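Local coordinates for microcin B17-processing protein McbD (Escherichia coli str. K-12 substr. MG1655, PDB 6GRH), which is necessary to process McbA, the inactive precursor of the antibiotic peptide microcin B17, into the active peptide, at residues Ile55-Tyr58 with Phe59-His63; Ala113-Leu116 with Phe117-Glu120; Gln287-Phe290 with Met291-Asn294. The protein carries 1 engineered substitution. One frame throughout, in Å; residues are numbered along the deposited sequence.

Contact 1: residues Ile55-Tyr58 with Phe59-His63; sequences IGEY and FERRH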
loop_
_atom_site.group_PDB
_atom_site.type_symbol
_atom_site.label_atom_id
_atom_site.label_comp_id
_atom_site.label_asym_id
_atom_site.label_seq_id
_atom_site.Cartn_x
_atom_site.Cartn_y
_atom_site.Cartn_z
ATOM N N ILE E 55 -24.669 -14.245 11.350
ATOM C CA ILE E 55 -23.854 -15.193 12.131
ATOM C C ILE E 55 -24.745 -15.965 13.142
ATOM O O ILE E 55 -24.643 -17.163 13.254
ATOM C CB ILE E 55 -22.709 -14.487 12.887
ATOM C CG1 ILE E 55 -21.703 -13.873 11.912
ATOM C CG2 ILE E 55 -21.967 -15.448 13.846
ATOM C CD1 ILE E 55 -20.873 -12.779 12.542
ATOM N N GLY E 56 -25.566 -15.247 13.892
ATOM C CA GLY E 56 -26.507 -15.845 14.842
ATOM C C GLY E 56 -27.523 -16.775 14.224
ATOM O O GLY E 56 -27.770 -17.856 14.744
ATOM N N GLU E 57 -28.077 -16.392 13.081
ATOM C CA GLU E 57 -28.995 -17.238 12.326
ATOM C C GLU E 57 -28.306 -18.541 11.885
ATOM O O GLU E 57 -28.887 -19.628 11.998
ATOM C CB GLU E 57 -29.513 -16.458 11.107
ATOM C CG GLU E 57 -30.526 -17.171 10.211
ATOM C CD GLU E 57 -31.862 -17.389 10.887
ATOM O OE1 GLU E 57 -32.345 -16.459 11.549
ATOM O OE2 GLU E 57 -32.400 -18.510 10.767
ATOM N N TYR E 58 -27.067 -18.420 11.417
ATOM C CA TYR E 58 -26.282 -19.575 11.051
ATOM C C TYR E 58 -26.039 -20.502 12.256
ATOM O O TYR E 58 -26.267 -21.705 12.144
ATOM C CB TYR E 58 -24.921 -19.155 10.447
ATOM C CG TYR E 58 -24.052 -20.346 10.213
ATOM C CD1 TYR E 58 -24.315 -21.190 9.164
ATOM C CD2 TYR E 58 -22.997 -20.649 11.058
ATOM C CE1 TYR E 58 -23.542 -22.316 8.933
ATOM C CE2 TYR E 58 -22.216 -21.792 10.837
ATOM C CZ TYR E 58 -22.505 -22.614 9.786
ATOM O OH TYR E 58 -21.743 -23.714 9.538
ATOM N N PHE E 59 -25.552 -19.960 13.371
ATOM C CA PHE E 59 -25.300 -20.782 14.554
ATOM C C PHE E 59 -26.597 -21.474 15.018
ATOM O O PHE E 59 -26.579 -22.661 15.356
ATOM C CB PHE E 59 -24.750 -19.974 15.719
ATOM C CG PHE E 59 -23.253 -19.933 15.805
ATOM C CD1 PHE E 59 -22.572 -20.851 16.608
ATOM C CD2 PHE E 59 -22.519 -18.929 15.174
ATOM C CE1 PHE E 59 -21.180 -20.805 16.730
ATOM C CE2 PHE E 59 -21.122 -18.865 15.293
ATOM C CZ PHE E 59 -20.450 -19.793 16.085
ATOM N N GLU E 60 -27.695 -20.720 15.022
ATOM C CA GLU E 60 -28.996 -21.250 15.446
ATOM C C GLU E 60 -29.440 -22.433 14.577
ATOM O O GLU E 60 -29.716 -23.499 15.078
ATOM C CB GLU E 60 -30.074 -20.169 15.370
ATOM C CG GLU E 60 -31.443 -20.656 15.804
ATOM C CD GLU E 60 -32.574 -19.797 15.260
ATOM O OE1 GLU E 60 -32.467 -18.568 15.396
ATOM O OE2 GLU E 60 -33.560 -20.365 14.710
ATOM N N ARG E 61 -29.525 -22.201 13.279
ATOM C CA ARG E 61 -29.987 -23.212 12.341
ATOM C C ARG E 61 -29.072 -24.412 12.258
ATOM O O ARG E 61 -29.554 -25.554 12.179
ATOM C CB ARG E 61 -30.226 -22.596 10.961
ATOM C CG ARG E 61 -31.329 -21.542 11.041
ATOM C CD ARG E 61 -32.376 -21.672 9.957
ATOM N NE ARG E 61 -31.770 -21.327 8.695
ATOM C CZ ARG E 61 -31.975 -20.206 8.010
ATOM N NH1 ARG E 61 -32.816 -19.256 8.422
ATOM N NH2 ARG E 61 -31.346 -20.060 6.861
ATOM N N ARG E 62 -27.768 -24.181 12.316
ATOM C CA ARG E 62 -26.837 -25.294 12.348
ATOM C C ARG E 62 -27.052 -26.167 13.586
ATOM O O ARG E 62 -27.017 -27.405 13.503
ATOM C CB ARG E 62 -25.386 -24.829 12.275
ATOM C CG ARG E 62 -24.416 -26.001 12.204
ATOM C CD ARG E 62 -22.979 -25.517 12.070
ATOM N NE ARG E 62 -22.505 -24.759 13.240
ATOM C CZ ARG E 62 -21.229 -24.422 13.451
ATOM N NH1 ARG E 62 -20.246 -24.744 12.594
ATOM N NH2 ARG E 62 -20.913 -23.788 14.539
ATOM N N HIS E 63 -27.292 -25.535 14.723
ATOM C CA HIS E 63 -27.513 -26.292 15.941
ATOM C C HIS E 63 -28.747 -27.235 15.861
ATOM O O HIS E 63 -28.649 -28.447 16.110
ATOM C CB HIS E 63 -27.681 -25.356 17.130
ATOM C CG HIS E 63 -27.883 -26.085 18.418
ATOM N ND1 HIS E 63 -26.847 -26.687 19.100
ATOM C CD2 HIS E 63 -29.002 -26.301 19.150
ATOM C CE1 HIS E 63 -27.320 -27.227 20.211
ATOM N NE2 HIS E 63 -28.624 -27.006 20.267
#
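Helix 47-66, part of the YcaO family region, brings together three side-chain pairs here, each one turn apart: I55 with F59, E57 with R61, and Y58 with R62. The backbone bonds are regular alpha-helical ones, such as F59 N to I55 O at 2.9 Å. E57 and R61 form a short salt bridge, with OE2 2.5 Å from NH1. E57 CG stands anti to the backbone N (chi1 -178°) and lies over one face of the R61 guanidinium; the bend at chi2 then carries the carboxylate to NH1. The two charged planes are inclined at 53°. R61 NH2 also bonds T39 O, so the arginine ties the helix to the loop before strand 41-45. On the buried side, I55 CG2 packs 3.8 Å from F59 CD2, the two side chains running alongside each other. The F59 ring also stacks with F153, and both residues pack against McbB chains. In the third pair, Y58 OH bonds D34, and the R62 guanidinium makes its salt bridge with E67. The two flat groups are tilted by 49°. Y58 CE2 lies 3.7 Å above one face of the guanidinium, toward its rim, while Y58 OH comes within 3.3 Å of R62 CD.

Contact 2: residues Ala113-Leu116 with Phe117-Glu120; sequences AFNL and FSLE
With CG anti to the backbone N (chi1 -180°), N115 brings its OD1 to the N-H groups of F117 and S118. N115 OD1 is 2.9 Å from F117 N and 3.0 Å from S118 N. The two donors arrive from opposite faces of the amide plane, and the bond from S118 is the straighter one. The bond to F117 N makes an Asx turn. S118 OG stands between its own backbone N and carbonyl carbon (chi1 73°) and accepts from E120 N at 3.1 Å, an ST turn. Together they shape the tight beta-hairpin loop between strands 108-115 and 121-125. N115 N donates to E120 O at 2.9 Å, and L119 N donates to N115 O at 2.9 Å. L119 has a left-handed backbone, which lets the chain turn back into the second strand. Its CD2 rests 3.8 Å from F114 CD1, with both side chains pointing the same way. On the other flank, the L116 side chain lies over one face of the F117 ring. L116 O accepts from R23 of an McbB chain. The N115 amide adds to the backbone bonds: its oxygen satisfies two backbone N-H groups, and its nitrogen bonds D336 O, in the loop before strand 339-347.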
loop_
_atom_site.group_PDB
_atom_site.type_symbol
_atom_site.label_atom_id
_atom_site.label_comp_id
_atom_site.label_asym_id
_atom_site.label_seq_id
_atom_site.Cartn_x
_atom_site.Cartn_y
_atom_site.Cartn_z
ATOM N N ALA E 113 -34.036 -29.207 29.738
ATOM C CA ALA E 113 -34.867 -28.011 29.743
ATOM C C ALA E 113 -35.090 -27.521 31.160
ATOM O O ALA E 113 -34.844 -28.254 32.131
ATOM C CB ALA E 113 -36.197 -28.284 29.057
ATOM N N PHE E 114 -35.562 -26.296 31.291
ATOM C CA PHE E 114 -36.114 -25.854 32.568
ATOM C C PHE E 114 -37.438 -25.151 32.370
ATOM O O PHE E 114 -37.690 -24.590 31.306
ATOM C CB PHE E 114 -35.113 -24.981 33.344
ATOM C CG PHE E 114 -34.669 -23.730 32.626
ATOM C CD1 PHE E 114 -35.403 -22.536 32.742
ATOM C CD2 PHE E 114 -33.486 -23.711 31.902
ATOM C CE1 PHE E 114 -34.976 -21.372 32.106
ATOM C CE2 PHE E 114 -33.065 -22.553 31.265
ATOM C CZ PHE E 114 -33.808 -21.377 31.380
ATOM N N ASN E 115 -38.289 -25.202 33.390
ATOM C CA ASN E 115 -39.575 -24.515 33.361
ATOM C C ASN E 115 -39.329 -23.001 33.383
ATOM O O ASN E 115 -38.606 -22.488 34.241
ATOM C CB ASN E 115 -40.445 -24.970 34.553
ATOM C CG ASN E 115 -41.816 -24.295 34.592
ATOM O OD1 ASN E 115 -41.948 -23.124 34.969
ATOM N ND2 ASN E 115 -42.847 -25.044 34.232
ATOM N N LEU E 116 -39.939 -22.295 32.437
ATOM C CA LEU E 116 -39.733 -20.854 32.265
ATOM C C LEU E 116 -40.001 -20.024 33.540
ATOM O O LEU E 116 -39.335 -19.014 33.776
ATOM C CB LEU E 116 -40.622 -20.338 31.126
ATOM C CG LEU E 116 -40.574 -18.850 30.761
ATOM C CD1 LEU E 116 -39.199 -18.478 30.264
ATOM C CD2 LEU E 116 -41.615 -18.512 29.693
ATOM N N PHE E 117 -40.954 -20.465 34.349
ATOM C CA PHE E 117 -41.394 -19.706 35.519
ATOM C C PHE E 117 -40.735 -20.152 36.828
ATOM O O PHE E 117 -40.325 -19.308 37.624
ATOM C CB PHE E 117 -42.908 -19.792 35.641
ATOM C CG PHE E 117 -43.626 -19.545 34.347
ATOM C CD1 PHE E 117 -43.608 -18.287 33.773
ATOM C CD2 PHE E 117 -44.299 -20.576 33.700
ATOM C CE1 PHE E 117 -44.263 -18.053 32.572
ATOM C CE2 PHE E 117 -44.954 -20.353 32.503
ATOM C CZ PHE E 117 -44.944 -19.087 31.940
ATOM N N SER E 118 -40.645 -21.457 37.065
ATOM C CA SER E 118 -40.093 -21.983 38.328
ATOM C C SER E 118 -38.584 -22.266 38.275
ATOM O O SER E 118 -37.966 -22.483 39.318
ATOM C CB SER E 118 -40.821 -23.275 38.711
ATOM O OG SER E 118 -40.420 -24.338 37.869
ATOM N N LEU E 119 -38.009 -22.277 37.066
ATOM C CA LEU E 119 -36.642 -22.745 36.813
ATOM C C LEU E 119 -36.389 -24.210 37.199
ATOM O O LEU E 119 -35.234 -24.630 37.261
ATOM C CB LEU E 119 -35.584 -21.812 37.444
ATOM C CG LEU E 119 -35.769 -20.322 37.131
ATOM C CD1 LEU E 119 -34.610 -19.532 37.719
ATOM C CD2 LEU E 119 -35.897 -20.085 35.627
ATOM N N GLU E 120 -37.455 -24.987 37.384
ATOM C CA GLU E 120 -37.333 -26.399 37.718
ATOM C C GLU E 120 -36.742 -27.148 36.512
ATOM O O GLU E 120 -37.267 -27.090 35.399
ATOM C CB GLU E 120 -38.693 -26.997 38.121
ATOM C CG GLU E 120 -38.699 -28.520 38.229
ATOM C CD GLU E 120 -39.959 -29.102 38.857
ATOM O OE1 GLU E 120 -40.998 -28.414 38.946
ATOM O OE2 GLU E 120 -39.910 -30.278 39.260
#

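Contact 3: residues Gln287-Phe290 with Met291-Asn294; sequences QRHF and MSCN
The H289 imidazole has the C293 sulfur over one face, 3.6 Å above the ring plane and offset toward the rim. The nearest ring atom is NE2, at 3.6 Å from SG. This is a sulfur-aromatic contact, with SG 25° off the ring normal. H289 CG lies anti to the backbone N (chi1 175°), and C293 SG lies beside its own N (chi1 -64°). These two settings bring ring and sulfur together across one turn. The contact lies in the last turn of helix 285-292. M291 N bonds Q287 O at 3.0 Å, and S292 N bonds R288 O at 3.2 Å. H289 O takes two donors: C293 N at 3.2 Å, lying in the carbonyl plane, and the S292 hydroxyl, with OG at 2.9 Å. C293 N also makes a weak bond to F290 O, one residue nearer along the chain. Outside partners fix this turn in place. H289 NE2 bonds M392 O of the C-terminal tail, and C293 O accepts from S298 OG in helix 296-304. The F290 ring packs on Y241 and T243 of strand 241-248. The N294 amide bonds backbone atoms of R238 and K240, just before that strand, and of Y241, its first residue, and the N294 side chain touches L273 of helix 251-275.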
loop_
_atom_site.group_PDB
_atom_site.type_symbol
_atom_site.label_atom_id
_atom_site.label_comp_id
_atom_site.label_asym_id
_atom_site.label_seq_id
_atom_site.Cartn_x
_atom_site.Cartn_y
_atom_site.Cartn_z
ATOM N N GLN E 287 -40.258 -22.894 2.762
ATOM C CA GLN E 287 -39.861 -21.984 1.681
ATOM C C GLN E 287 -40.597 -22.303 0.386
ATOM O O GLN E 287 -41.028 -21.391 -0.298
ATOM C CB GLN E 287 -38.345 -22.011 1.442
ATOM C CG GLN E 287 -37.525 -21.439 2.587
ATOM C CD GLN E 287 -36.029 -21.436 2.295
ATOM O OE1 GLN E 287 -35.572 -22.007 1.292
ATOM N NE2 GLN E 287 -35.258 -20.772 3.164
ATOM N N ARG E 288 -40.754 -23.594 0.075
ATOM C CA ARG E 288 -41.537 -24.033 -1.095
ATOM C C ARG E 288 -42.985 -23.556 -0.989
ATOM O O ARG E 288 -43.533 -22.994 -1.930
ATOM C CB ARG E 288 -41.482 -25.571 -1.267
ATOM C CG ARG E 288 -41.995 -26.095 -2.612
ATOM C CD ARG E 288 -41.812 -27.607 -2.790
ATOM N NE ARG E 288 -40.410 -27.990 -2.626
ATOM C CZ ARG E 288 -39.869 -28.656 -1.592
ATOM N NH1 ARG E 288 -40.595 -29.155 -0.576
ATOM N NH2 ARG E 288 -38.556 -28.882 -1.609
ATOM N N HIS E 289 -43.597 -23.767 0.170
ATOM C CA HIS E 289 -44.968 -23.298 0.400
ATOM C C HIS E 289 -45.057 -21.762 0.267
ATOM O O HIS E 289 -45.945 -21.241 -0.405
ATOM C CB HIS E 289 -45.478 -23.749 1.776
ATOM C CG HIS E 289 -46.827 -23.199 2.125
ATOM N ND1 HIS E 289 -47.986 -23.662 1.542
ATOM C CD2 HIS E 289 -47.201 -22.201 2.967
ATOM C CE1 HIS E 289 -49.018 -22.986 2.020
ATOM N NE2 HIS E 289 -48.571 -22.104 2.895
ATOM N N PHE E 290 -44.121 -21.045 0.875
ATOM C CA PHE E 290 -44.147 -19.576 0.781
ATOM C C PHE E 290 -44.070 -19.091 -0.662
ATOM O O PHE E 290 -44.778 -18.164 -1.031
ATOM C CB PHE E 290 -43.012 -18.929 1.575
ATOM C CG PHE E 290 -43.119 -17.428 1.658
ATOM C CD1 PHE E 290 -44.243 -16.832 2.247
ATOM C CD2 PHE E 290 -42.110 -16.607 1.171
ATOM C CE1 PHE E 290 -44.353 -15.454 2.347
ATOM C CE2 PHE E 290 -42.212 -15.218 1.279
ATOM C CZ PHE E 290 -43.337 -14.644 1.865
ATOM N N MET E 291 -43.202 -19.721 -1.467
ATOM C CA MET E 291 -43.067 -19.375 -2.887
ATOM C C MET E 291 -44.360 -19.573 -3.665
ATOM O O MET E 291 -44.696 -18.737 -4.496
ATOM C CB MET E 291 -41.940 -20.161 -3.572
ATOM C CG MET E 291 -41.663 -19.670 -4.992
ATOM S SD MET E 291 -40.199 -20.366 -5.805
ATOM C CE MET E 291 -38.944 -20.048 -4.574
ATOM N N SER E 292 -45.099 -20.644 -3.375
ATOM C CA SER E 292 -46.401 -20.878 -4.032
ATOM C C SER E 292 -47.490 -19.883 -3.574
ATOM O O SER E 292 -48.521 -19.757 -4.232
ATOM C CB SER E 292 -46.873 -22.307 -3.807
ATOM O OG SER E 292 -47.448 -22.453 -2.519
ATOM N N CYS E 293 -47.269 -19.209 -2.441
ATOM C CA CYS E 293 -48.144 -18.106 -1.974
ATOM C C CYS E 293 -47.818 -16.714 -2.554
ATOM O O CYS E 293 -48.500 -15.726 -2.219
ATOM C CB CYS E 293 -48.106 -18.028 -0.439
ATOM S SG CYS E 293 -48.775 -19.476 0.398
ATOM N N ASN E 294 -46.787 -16.619 -3.397
ATOM C CA ASN E 294 -46.402 -15.355 -4.059
ATOM C C ASN E 294 -47.413 -15.004 -5.144
ATOM O O ASN E 294 -47.158 -15.159 -6.340
ATOM C CB ASN E 294 -44.960 -15.435 -4.637
ATOM C CG ASN E 294 -44.540 -14.165 -5.366
ATOM O OD1 ASN E 294 -44.995 -13.069 -5.049
ATOM N ND2 ASN E 294 -43.680 -14.313 -6.350
#

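From the N terminus, contact 1 comes first, within helix 47-66, and closes no loop. Contact 2 follows and closes the hairpin between strands 108-115 and 121-125. Contact 3 comes last, in the last turn of helix 285-292. The three are in series; none nests in or crosses another. Contacts 1 and 3 are about 5 Å apart at their nearest atoms without touching, and T39 meets both, through R61 and Q287. Contacts 1 and 2 share strand 339-347: H63 bonds Y341, and F114 pairs with V340. Contacts 2 and 3 lie on opposite sides of the chain's centre, their centres about 37 Å apart.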